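Local coordinates for protein peptidoglycan-N-acetylglucosamine deacetylase BC_1960 (Bacillus cereus, PDB 5O6Y) that removes acetyl groups from N-acetylglucosamine residues of cell-wall peptidoglycan, and also from soluble chitin and chitooligomers, with zinc as cofactor, at residues H79-P84 against R95-K100; P84-V89 against R117-E122; Q140-T145 against P166-L171. All coordinates share one frame; numbering follows the deposited sequence.

All three contacts touch the bound hydroxamate, but from different parts of the NodB homology domain. Interactions 1 and 2 are neighbours, share Pro84 and are partly buried. They settle the loop after strand 75-78, first against helix 91-109 and then against the loop 117-122. Interaction 3 is buried, lies closer to the centre of the chain and pairs strand 143-144 with strand 169-173. The chemistry follows the place. Interaction 1 rests on one glutamine amide and a cation-pi contact. Interaction 2 has no hydrogen bond between its segments. Interaction 3 combines backbone bonds, apolar packing and a sodium ion. Gln140 of interaction 3 joins interaction 2 by a probable hydrogen bond to Gly121.

Interaction 1: H79-P84 against R95-K100; sequences HTYSHP and RNQIIK. With 5YA (4-naphthalen-1-yl-~{N}-oxidanyl-benzamide), chain H.
Gln97 of helix 91-109 holds the loop 79-84 by its amide group. This loop carries His79 and His83, the two zinc-binding histidines of the His-x-x-x-His metal motif of polysaccharide deacetylases. Gln97 OE1 takes two backbone N-H groups at once. Tyr81 N lies 2.9 Å from Gln97 OE1 and approaches tilted 17° from the carbonyl plane. Ser82 N, 3.0 Å from Gln97 OE1, comes in the plane, on a lone pair, and its bond is the straighter. The other end of the amide donates from Gln97 NE2 to Ser82 OG at 2.9 Å, nearly in the amide plane. These three bonds fix the rotation of the amide. The Gln97 chain bends at chi2 (-88°), which swings the amide toward the backbone of Tyr81 and Ser82. Pro84 packs on it, with CG 3.7 Å from Gln97 CD.

Farther out, the extended Lys100 chain crosses one face of the Tyr81 ring obliquely. Its NZ stands 3.5 Å from the ring centroid, a cation-pi contact, and CE makes a CH-pi contact with the same face. Tyr81 OH bonds to Glu60. Gln97 NE2 has a second partner in Glu93, one turn back on the helix. On the pocket side, His79 ND1 bonds to the backbone O of Arg117, while His79 NE2 donates to the hydroxamate oxygen O2 at 2.7 Å.

Interaction 2: P84-V89 against R117-E122; sequences PNLAKV and RPPYGE. With 5YA (4-naphthalen-1-yl-~{N}-oxidanyl-benzamide), chain H.
The Tyr120 ring turns an edge to the peptide link between Pro84 and Asn85. Asn85 N lies near the ring plane, 4.0 Å from Tyr120 CE2. The ligand atom C15 approaches the same ring obliquely, and His83 meets it edge-to-face. Two other flat groups, the Asn85 amide and the Glu122 carboxylate, cross with their planes 42° apart. The amide oxygen meets the aliphatic part of Glu122: Asn85 OD1 lies 3.3 Å from Glu122 CB. The Glu122 chain bends at chi2 (-101°), which folds the carboxylate back across the Asn85 amide, without a hydrogen bond between them. Glu122 OE1 also has a weak hydrogen bond to a diethylene glycol molecule.

Asn85 OD1 has a task within its own segment. It accepts from Ala87 N at 3.1 Å, forming an Asx turn as the chain enters the 3-10 segment 86-88. Leu86 then points toward the other loop. Its CD1 packs 4.0 Å from Pro118 CB, and the two side chains meet at about a right angle. Leu86 CB sits 3.5 Å from Glu122 O. Nearer the metal-binding histidines, Pro119 CG lies against Pro84 O.

No hydrogen bond joins the two segments; they meet by van der Waals contact. Tyr120 O lies 3.1 Å from the ligand atom C8. This Arg-Pro-Pro-Tyr-Gly loop lines one wall of the active-site groove, as is usual in NodB-type deacetylases.

Interaction 3: Q140-T145 against P166-L171; sequences QWSVDT and PGSVIL. With NA (sodium ion), chain Q; NA (sodium ion), chain N; 5YA (4-naphthalen-1-yl-~{N}-oxidanyl-benzamide), chain H; PE3 (3,6,9,12,15,18,21,24,27,30,33,36,39-tridecaoxahentetracontane-1,41-diol), chain I.
Val143 pairs with Ile170 and Asp144 with Leu171 in parallel, where strand 143-144 meets strand 169-173. Helix 153-161 connects the two strands in a beta-alpha-beta unit. Val169 O accepts two backbone bonds: from Ser142 N in the carbonyl plane, and from Val143 N, 37° above it. Leu171 N sits almost in line with the C=O bond of Val143, 3.0 Å from Val143 O, though the N-H itself is bent away from straight. Hydroxyls extend the pairing: Val169 N donates to Ser142 OG, and Thr145 OG1 to Leu171 O at 2.7 Å.

Among apolar contacts, Trp141 CG sits between its backbone N and carbonyl carbon (chi1 61°), which places the indole over Leu171. Leu171 CD2 stands 3.6 Å from the centroid of the six-membered Trp141 ring, a CH-pi contact. A polyethylene glycol carbon, C24, lies over the opposite face. Trp141 CZ2 reaches ligand atom C12 at 3.3 Å. Val143 and Ile170 run side by side. Beyond the strand, Thr145 CG2 meets Ile170 CG2.

One sodium ion is bound by Ser142 OG at 2.8 Å, Ser168 OG at 2.6 Å and a water. Ser168 OG is also hydrogen-bonded to Phe165 N. The chemistry divides by place: oxygens bind sodium at one end. At the other, Trp141 and Leu171 offer the ligand apolar surface, and Asp144, its OD1 bonded to Val146 N, sets OD2 3.2 Å from naphthalene C1.

Interaction 1: H79-P84 against R95-K100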
loop_
_atom_site.group_PDB
_atom_site.type_symbol
_atom_site.label_atom_id
_atom_site.label_comp_id
_atom_site.label_asym_id
_atom_site.label_seq_id
_atom_site.Cartn_x
_atom_site.Cartn_y
_atom_site.Cartn_z
ATOM N N HIS A 79 6.613 1.947 4.265
ATOM C CA HIS A 79 5.955 3.249 4.242
ATOM C C HIS A 79 6.724 4.277 5.068
ATOM O O HIS A 79 6.128 5.191 5.642
ATOM C CB HIS A 79 4.512 3.127 4.737
ATOM C CG HIS A 79 3.615 4.236 4.281
ATOM N ND1 HIS A 79 3.801 4.906 3.092
ATOM C CD2 HIS A 79 2.523 4.792 4.858
ATOM C CE1 HIS A 79 2.864 5.827 2.954
ATOM N NE2 HIS A 79 2.075 5.779 4.013
ATOM N N THR A 80 8.054 4.137 5.117
ATOM C CA THR A 80 8.968 4.918 5.955
ATOM C C THR A 80 8.698 4.703 7.440
ATOM O O THR A 80 7.764 3.986 7.816
ATOM C CB THR A 80 8.910 6.419 5.634
ATOM O OG1 THR A 80 7.714 6.989 6.179
ATOM C CG2 THR A 80 8.960 6.661 4.129
ATOM N N TYR A 81 9.517 5.325 8.290
ATOM C CA TYR A 81 9.461 5.110 9.733
ATOM C C TYR A 81 8.470 6.050 10.419
ATOM O O TYR A 81 7.531 5.593 11.079
ATOM C CB TYR A 81 10.860 5.271 10.340
ATOM C CG TYR A 81 10.903 5.075 11.840
ATOM C CD1 TYR A 81 11.029 3.806 12.390
ATOM C CD2 TYR A 81 10.819 6.159 12.707
ATOM C CE1 TYR A 81 11.065 3.621 13.759
ATOM C CE2 TYR A 81 10.854 5.984 14.077
ATOM C CZ TYR A 81 10.978 4.714 14.599
ATOM O OH TYR A 81 11.015 4.536 15.964
ATOM N N SER A 82 8.671 7.362 10.278
ATOM C CA SER A 82 7.889 8.348 11.020
ATOM C C SER A 82 7.037 9.228 10.111
ATOM O O SER A 82 6.591 10.300 10.536
ATOM C CB SER A 82 8.806 9.213 11.887
ATOM O OG SER A 82 9.766 9.896 11.099
ATOM N N HIS A 83 6.805 8.800 8.871
ATOM C CA HIS A 83 5.898 9.460 7.936
ATOM C C HIS A 83 6.256 10.925 7.693
ATOM O O HIS A 83 5.427 11.806 7.952
ATOM C CB HIS A 83 4.461 9.355 8.460
ATOM C CG HIS A 83 3.418 9.353 7.387
ATOM N ND1 HIS A 83 2.708 10.482 7.036
ATOM C CD2 HIS A 83 2.950 8.355 6.601
ATOM C CE1 HIS A 83 1.855 10.180 6.074
ATOM N NE2 HIS A 83 1.981 8.896 5.792
ATOM N N PRO A 84 7.467 11.239 7.199
ATOM C CA PRO A 84 7.774 12.640 6.883
ATOM C C PRO A 84 7.562 12.957 5.412
ATOM O O PRO A 84 7.456 12.048 4.584
ATOM C CB PRO A 84 9.251 12.752 7.268
ATOM C CG PRO A 84 9.799 11.407 6.895
ATOM C CD PRO A 84 8.672 10.397 7.086
ATOM N N ARG A 95 17.423 7.962 3.259
ATOM C CA ARG A 95 17.968 6.613 3.361
ATOM C C ARG A 95 17.900 6.068 4.780
ATOM O O ARG A 95 17.929 4.846 4.963
ATOM C CB ARG A 95 19.408 6.595 2.845
ATOM C CG ARG A 95 19.494 6.846 1.349
ATOM C CD ARG A 95 20.874 7.283 0.894
ATOM N NE ARG A 95 20.812 7.837 -0.458
ATOM C CZ ARG A 95 21.869 8.203 -1.175
ATOM N NH1 ARG A 95 23.092 8.073 -0.678
ATOM N NH2 ARG A 95 21.703 8.696 -2.395
ATOM N N ASN A 96 17.801 6.936 5.788
ATOM C CA ASN A 96 17.631 6.451 7.151
ATOM C C ASN A 96 16.203 5.982 7.396
ATOM O O ASN A 96 15.989 4.967 8.064
ATOM C CB ASN A 96 18.013 7.540 8.155
ATOM C CG ASN A 96 18.451 6.973 9.488
ATOM O OD1 ASN A 96 19.620 6.637 9.678
ATOM N ND2 ASN A 96 17.513 6.862 10.424
ATOM N N GLN A 97 15.217 6.705 6.860
ATOM C CA GLN A 97 13.824 6.297 7.021
ATOM C C GLN A 97 13.557 4.958 6.341
ATOM O O GLN A 97 12.763 4.149 6.837
ATOM C CB GLN A 97 12.895 7.375 6.460
ATOM C CG GLN A 97 12.888 8.677 7.245
ATOM C CD GLN A 97 11.877 8.675 8.376
ATOM O OE1 GLN A 97 10.930 7.886 8.378
ATOM N NE2 GLN A 97 12.074 9.562 9.347
ATOM N N ILE A 98 14.215 4.705 5.209
ATOM C CA ILE A 98 13.981 3.467 4.469
ATOM C C ILE A 98 14.648 2.290 5.174
ATOM O O ILE A 98 13.987 1.317 5.555
ATOM C CB ILE A 98 14.480 3.602 3.019
ATOM C CG1 ILE A 98 13.762 4.747 2.300
ATOM C CG2 ILE A 98 14.298 2.290 2.269
ATOM C CD1 ILE A 98 12.265 4.573 2.201
ATOM N N ILE A 99 15.971 2.366 5.354
ATOM C CA ILE A 99 16.734 1.233 5.873
ATOM C C ILE A 99 16.302 0.874 7.287
ATOM O O ILE A 99 16.282 -0.306 7.659
ATOM C CB ILE A 99 18.244 1.540 5.801
ATOM C CG1 ILE A 99 18.661 1.811 4.354
ATOM C CG2 ILE A 99 19.060 0.393 6.381
ATOM C CD1 ILE A 99 20.104 2.249 4.207
ATOM N N LYS A 100 15.943 1.872 8.097
ATOM C CA LYS A 100 15.482 1.594 9.454
ATOM C C LYS A 100 14.187 0.794 9.435
ATOM O O LYS A 100 14.058 -0.222 10.128
ATOM C CB LYS A 100 15.299 2.907 10.216
ATOM C CG LYS A 100 15.035 2.763 11.701
ATOM C CD LYS A 100 14.826 4.134 12.331
ATOM C CE LYS A 100 14.594 4.038 13.829
ATOM N NZ LYS A 100 14.222 5.359 14.409
HETATM C C1 5YA H . -5.747 13.093 -1.108
HETATM C C2 5YA H . -4.977 12.245 -0.305
HETATM C C3 5YA H . -3.602 12.121 -0.498
HETATM C C4 5YA H . -2.970 12.860 -1.546
HETATM C C5 5YA H . -3.756 13.723 -2.366
HETATM C C6 5YA H . -5.159 13.831 -2.132
HETATM C C7 5YA H . -1.568 12.762 -1.789
HETATM C C8 5YA H . -0.989 13.502 -2.816
HETATM O O1 5YA H . -0.088 7.403 2.178
HETATM C C9 5YA H . -1.761 14.347 -3.618
HETATM C C10 5YA H . -3.131 14.468 -3.408
HETATM C C11 5YA H . -2.822 11.197 0.377
HETATM C C12 5YA H . -2.400 9.991 -0.148
HETATM C C13 5YA H . -1.679 9.103 0.625
HETATM N N1 5YA H . -0.452 8.545 4.047
HETATM C C14 5YA H . -1.382 9.405 1.938
HETATM C C15 5YA H . -1.808 10.611 2.480
HETATM C C16 5YA H . -2.530 11.506 1.699
HETATM C C17 5YA H . -0.585 8.377 2.743
HETATM O O2 5YA H . 0.275 7.599 4.790
#

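Interaction 2: P84-V89 against R117-E122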
loop_
_atom_site.group_PDB
_atom_site.type_symbol
_atom_site.label_atom_id
_atom_site.label_comp_id
_atom_site.label_asym_id
_atom_site.label_seq_id
_atom_site.Cartn_x
_atom_site.Cartn_y
_atom_site.Cartn_z
ATOM N N PRO A 84 7.467 11.239 7.199
ATOM C CA PRO A 84 7.774 12.640 6.883
ATOM C C PRO A 84 7.562 12.957 5.412
ATOM O O PRO A 84 7.456 12.048 4.584
ATOM C CB PRO A 84 9.251 12.752 7.268
ATOM C CG PRO A 84 9.799 11.407 6.895
ATOM C CD PRO A 84 8.672 10.397 7.086
ATOM N N ASN A 85 7.500 14.241 5.069
ATOM C CA ASN A 85 7.455 14.656 3.670
ATOM C C ASN A 85 8.839 14.439 3.069
ATOM O O ASN A 85 9.758 15.230 3.294
ATOM C CB ASN A 85 7.018 16.113 3.560
ATOM C CG ASN A 85 6.688 16.525 2.134
ATOM O OD1 ASN A 85 7.259 16.009 1.174
ATOM N ND2 ASN A 85 5.759 17.464 1.994
ATOM N N LEU A 86 8.991 13.359 2.297
ATOM C CA LEU A 86 10.301 12.993 1.765
ATOM C C LEU A 86 10.891 14.069 0.862
ATOM O O LEU A 86 12.114 14.109 0.684
ATOM C CB LEU A 86 10.212 11.668 1.005
ATOM C CG LEU A 86 10.075 10.406 1.857
ATOM C CD1 LEU A 86 10.164 9.174 0.975
ATOM C CD2 LEU A 86 11.152 10.372 2.928
ATOM N N ALA A 87 10.056 14.941 0.291
ATOM C CA ALA A 87 10.561 16.051 -0.505
ATOM C C ALA A 87 11.276 17.103 0.335
ATOM O O ALA A 87 12.000 17.929 -0.229
ATOM C CB ALA A 87 9.416 16.702 -1.285
ATOM N N LYS A 88 11.106 17.091 1.658
ATOM C CA LYS A 88 11.710 18.085 2.535
ATOM C C LYS A 88 12.881 17.539 3.344
ATOM O O LYS A 88 13.385 18.240 4.225
ATOM C CB LYS A 88 10.660 18.666 3.487
ATOM C CG LYS A 88 9.578 19.490 2.809
ATOM C CD LYS A 88 8.541 19.972 3.813
ATOM C CE LYS A 88 7.499 20.858 3.148
ATOM N NZ LYS A 88 6.426 21.255 4.101
ATOM N N VAL A 89 13.327 16.316 3.072
ATOM C CA VAL A 89 14.432 15.715 3.804
ATOM C C VAL A 89 15.631 15.585 2.875
ATOM O O VAL A 89 15.513 15.658 1.648
ATOM C CB VAL A 89 14.061 14.343 4.407
ATOM C CG1 VAL A 89 12.745 14.429 5.169
ATOM C CG2 VAL A 89 13.999 13.278 3.318
ATOM N N ARG A 117 6.214 2.915 -0.645
ATOM C CA ARG A 117 5.245 3.950 -0.990
ATOM C C ARG A 117 5.608 5.202 -0.204
ATOM O O ARG A 117 5.633 5.162 1.044
ATOM C CB ARG A 117 3.806 3.525 -0.699
ATOM C CG ARG A 117 2.799 4.632 -0.981
ATOM C CD ARG A 117 1.368 4.133 -0.920
ATOM N NE ARG A 117 1.009 3.333 -2.087
ATOM C CZ ARG A 117 -0.124 2.647 -2.194
ATOM N NH1 ARG A 117 -1.001 2.660 -1.200
ATOM N NH2 ARG A 117 -0.377 1.944 -3.290
ATOM N N PRO A 118 5.899 6.317 -0.865
ATOM C CA PRO A 118 6.245 7.537 -0.139
ATOM C C PRO A 118 5.002 8.195 0.429
ATOM O O PRO A 118 3.970 8.288 -0.254
ATOM C CB PRO A 118 6.903 8.411 -1.216
ATOM C CG PRO A 118 6.249 7.971 -2.484
ATOM C CD PRO A 118 5.960 6.499 -2.326
ATOM N N PRO A 119 5.052 8.643 1.682
ATOM C CA PRO A 119 3.900 9.346 2.260
ATOM C C PRO A 119 3.572 10.607 1.476
ATOM O O PRO A 119 4.462 11.305 0.984
ATOM C CB PRO A 119 4.358 9.668 3.688
ATOM C CG PRO A 119 5.848 9.515 3.671
ATOM C CD PRO A 119 6.142 8.466 2.654
ATOM N N TYR A 120 2.275 10.885 1.355
ATOM C CA TYR A 120 1.722 11.976 0.555
ATOM C C TYR A 120 2.092 11.874 -0.921
ATOM O O TYR A 120 1.830 12.810 -1.684
ATOM C CB TYR A 120 2.146 13.351 1.092
ATOM C CG TYR A 120 2.241 13.443 2.598
ATOM C CD1 TYR A 120 1.100 13.534 3.385
ATOM C CD2 TYR A 120 3.478 13.460 3.233
ATOM C CE1 TYR A 120 1.188 13.625 4.763
ATOM C CE2 TYR A 120 3.576 13.552 4.608
ATOM C CZ TYR A 120 2.429 13.634 5.368
ATOM O OH TYR A 120 2.524 13.725 6.738
ATOM N N GLY A 121 2.693 10.764 -1.346
ATOM C CA GLY A 121 3.149 10.625 -2.714
ATOM C C GLY A 121 4.325 11.495 -3.090
ATOM O O GLY A 121 4.663 11.577 -4.274
ATOM N N GLU A 122 4.966 12.143 -2.120
ATOM C CA GLU A 122 6.058 13.071 -2.384
ATOM C C GLU A 122 7.379 12.312 -2.415
ATOM O O GLU A 122 7.721 11.616 -1.453
ATOM C CB GLU A 122 6.101 14.163 -1.317
ATOM C CG GLU A 122 4.783 14.888 -1.096
ATOM C CD GLU A 122 4.734 16.237 -1.785
ATOM O OE1 GLU A 122 5.558 16.473 -2.696
ATOM O OE2 GLU A 122 3.875 17.063 -1.409
HETATM C C1 5YA H . -5.747 13.093 -1.108
HETATM C C2 5YA H . -4.977 12.245 -0.305
HETATM C C3 5YA H . -3.602 12.121 -0.498
HETATM C C4 5YA H . -2.970 12.860 -1.546
HETATM C C5 5YA H . -3.756 13.723 -2.366
HETATM C C6 5YA H . -5.159 13.831 -2.132
HETATM C C7 5YA H . -1.568 12.762 -1.789
HETATM C C8 5YA H . -0.989 13.502 -2.816
HETATM O O1 5YA H . -0.088 7.403 2.178
HETATM C C9 5YA H . -1.761 14.347 -3.618
HETATM C C10 5YA H . -3.131 14.468 -3.408
HETATM C C11 5YA H . -2.822 11.197 0.377
HETATM C C12 5YA H . -2.400 9.991 -0.148
HETATM C C13 5YA H . -1.679 9.103 0.625
HETATM N N1 5YA H . -0.452 8.545 4.047
HETATM C C14 5YA H . -1.382 9.405 1.938
HETATM C C15 5YA H . -1.808 10.611 2.480
HETATM C C16 5YA H . -2.530 11.506 1.699
HETATM C C17 5YA H . -0.585 8.377 2.743
HETATM O O2 5YA H . 0.275 7.599 4.790
#

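Interaction 3: Q140-T145 against P166-L171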
loop_
_atom_site.group_PDB
_atom_site.type_symbol
_atom_site.label_atom_id
_atom_site.label_comp_id
_atom_site.label_asym_id
_atom_site.label_seq_id
_atom_site.Cartn_x
_atom_site.Cartn_y
_atom_site.Cartn_z
ATOM N N GLN A 140 2.736 4.087 -6.417
ATOM C CA GLN A 140 1.777 5.052 -5.893
ATOM C C GLN A 140 0.374 4.461 -5.934
ATOM O O GLN A 140 0.137 3.382 -5.382
ATOM C CB GLN A 140 1.839 6.359 -6.687
ATOM C CG GLN A 140 3.228 6.979 -6.778
ATOM C CD GLN A 140 3.612 7.770 -5.539
ATOM O OE1 GLN A 140 3.081 7.547 -4.450
ATOM N NE2 GLN A 140 4.539 8.707 -5.703
ATOM N N TRP A 141 -0.558 5.151 -6.589
ATOM C CA TRP A 141 -1.935 4.684 -6.682
ATOM C C TRP A 141 -2.633 5.434 -7.806
ATOM O O TRP A 141 -2.188 6.503 -8.233
ATOM C CB TRP A 141 -2.688 4.880 -5.361
ATOM C CG TRP A 141 -2.778 6.315 -4.944
ATOM C CD1 TRP A 141 -3.783 7.194 -5.236
ATOM C CD2 TRP A 141 -1.821 7.046 -4.169
ATOM N NE1 TRP A 141 -3.511 8.423 -4.686
ATOM C CE2 TRP A 141 -2.312 8.359 -4.026
ATOM C CE3 TRP A 141 -0.597 6.717 -3.580
ATOM C CZ2 TRP A 141 -1.621 9.341 -3.323
ATOM C CZ3 TRP A 141 0.087 7.694 -2.877
ATOM C CH2 TRP A 141 -0.427 8.990 -2.755
ATOM N N SER A 142 -3.743 4.860 -8.279
ATOM C CA SER A 142 -4.552 5.482 -9.315
ATOM C C SER A 142 -6.013 5.664 -8.929
ATOM O O SER A 142 -6.747 6.333 -9.666
ATOM C CB SER A 142 -4.477 4.671 -10.622
ATOM O OG SER A 142 -5.016 3.371 -10.460
ATOM N N VAL A 143 -6.459 5.090 -7.814
ATOM C CA VAL A 143 -7.810 5.288 -7.300
ATOM C C VAL A 143 -7.692 5.671 -5.833
ATOM O O VAL A 143 -7.186 4.886 -5.021
ATOM C CB VAL A 143 -8.690 4.036 -7.461
ATOM C CG1 VAL A 143 -10.091 4.303 -6.926
ATOM C CG2 VAL A 143 -8.750 3.607 -8.915
ATOM N N ASP A 144 -8.153 6.870 -5.492
ATOM C CA ASP A 144 -8.058 7.392 -4.136
ATOM C C ASP A 144 -9.434 7.347 -3.487
ATOM O O ASP A 144 -10.372 7.992 -3.966
ATOM C CB ASP A 144 -7.511 8.819 -4.134
ATOM C CG ASP A 144 -7.200 9.315 -2.738
ATOM O OD1 ASP A 144 -7.218 8.495 -1.796
ATOM O OD2 ASP A 144 -6.942 10.525 -2.583
ATOM N N THR A 145 -9.547 6.590 -2.394
ATOM C CA THR A 145 -10.800 6.526 -1.653
ATOM C C THR A 145 -11.054 7.774 -0.822
ATOM O O THR A 145 -12.180 7.948 -0.343
ATOM C CB THR A 145 -10.815 5.304 -0.732
ATOM O OG1 THR A 145 -9.751 5.407 0.223
ATOM C CG2 THR A 145 -10.643 4.029 -1.538
ATOM N N PRO A 166 -8.978 -2.131 -15.207
ATOM C CA PRO A 166 -7.919 -3.145 -15.132
ATOM C C PRO A 166 -6.570 -2.513 -14.818
ATOM O O PRO A 166 -6.122 -1.584 -15.496
ATOM C CB PRO A 166 -7.943 -3.774 -16.527
ATOM C CG PRO A 166 -9.366 -3.656 -16.944
ATOM C CD PRO A 166 -9.863 -2.353 -16.365
ATOM N N GLY A 167 -5.928 -3.013 -13.763
ATOM C CA GLY A 167 -4.656 -2.489 -13.319
ATOM C C GLY A 167 -4.732 -1.417 -12.254
ATOM O O GLY A 167 -3.686 -0.885 -11.863
ATOM N N SER A 168 -5.926 -1.085 -11.767
ATOM C CA SER A 168 -6.063 -0.030 -10.772
ATOM C C SER A 168 -5.403 -0.425 -9.456
ATOM O O SER A 168 -5.496 -1.574 -9.013
ATOM C CB SER A 168 -7.539 0.291 -10.533
ATOM O OG SER A 168 -8.129 0.884 -11.675
ATOM N N VAL A 169 -4.729 0.538 -8.835
ATOM C CA VAL A 169 -4.148 0.382 -7.506
ATOM C C VAL A 169 -4.904 1.323 -6.577
ATOM O O VAL A 169 -4.820 2.549 -6.720
ATOM C CB VAL A 169 -2.643 0.679 -7.498
ATOM C CG1 VAL A 169 -2.088 0.557 -6.086
ATOM C CG2 VAL A 169 -1.911 -0.259 -8.448
ATOM N N ILE A 170 -5.645 0.758 -5.627
ATOM C CA ILE A 170 -6.568 1.516 -4.787
ATOM C C ILE A 170 -5.894 1.819 -3.458
ATOM O O ILE A 170 -5.178 0.976 -2.906
ATOM C CB ILE A 170 -7.881 0.738 -4.579
ATOM C CG1 ILE A 170 -8.390 0.201 -5.920
ATOM C CG2 ILE A 170 -8.926 1.622 -3.928
ATOM C CD1 ILE A 170 -9.534 -0.780 -5.804
ATOM N N LEU A 171 -6.122 3.021 -2.937
ATOM C CA LEU A 171 -5.473 3.478 -1.716
ATOM C C LEU A 171 -6.502 3.567 -0.596
ATOM O O LEU A 171 -7.515 4.259 -0.729
ATOM C CB LEU A 171 -4.789 4.826 -1.939
ATOM C CG LEU A 171 -4.341 5.627 -0.714
ATOM C CD1 LEU A 171 -3.477 4.804 0.227
ATOM C CD2 LEU A 171 -3.603 6.864 -1.167
HETATM NA NA NA Q . -7.228 -0.312 -17.845
HETATM NA NA NA N . -6.766 2.956 -12.577
HETATM C C1 5YA H . -5.747 13.093 -1.108
HETATM C C2 5YA H . -4.977 12.245 -0.305
HETATM C C3 5YA H . -3.602 12.121 -0.498
HETATM C C4 5YA H . -2.970 12.860 -1.546
HETATM C C5 5YA H . -3.756 13.723 -2.366
HETATM C C6 5YA H . -5.159 13.831 -2.132
HETATM C C7 5YA H . -1.568 12.762 -1.789
HETATM C C8 5YA H . -0.989 13.502 -2.816
HETATM O O1 5YA H . -0.088 7.403 2.178
HETATM C C9 5YA H . -1.761 14.347 -3.618
HETATM C C10 5YA H . -3.131 14.468 -3.408
HETATM C C11 5YA H . -2.822 11.197 0.377
HETATM C C12 5YA H . -2.400 9.991 -0.148
HETATM C C13 5YA H . -1.679 9.103 0.625
HETATM N N1 5YA H . -0.452 8.545 4.047
HETATM C C14 5YA H . -1.382 9.405 1.938
HETATM C C15 5YA H . -1.808 10.611 2.480
HETATM C C16 5YA H . -2.530 11.506 1.699
HETATM C C17 5YA H . -0.585 8.377 2.743
HETATM O O2 5YA H . 0.275 7.599 4.790
HETATM O O25 PE3 I . -2.205 10.739 -7.226
HETATM C C24 PE3 I . -1.480 9.546 -7.344
HETATM C C23 PE3 I . -0.003 9.854 -7.110
HETATM O O22 PE3 I . 0.089 11.020 -6.343
HETATM O O HOH W 1 -7.893 5.658 -12.676
#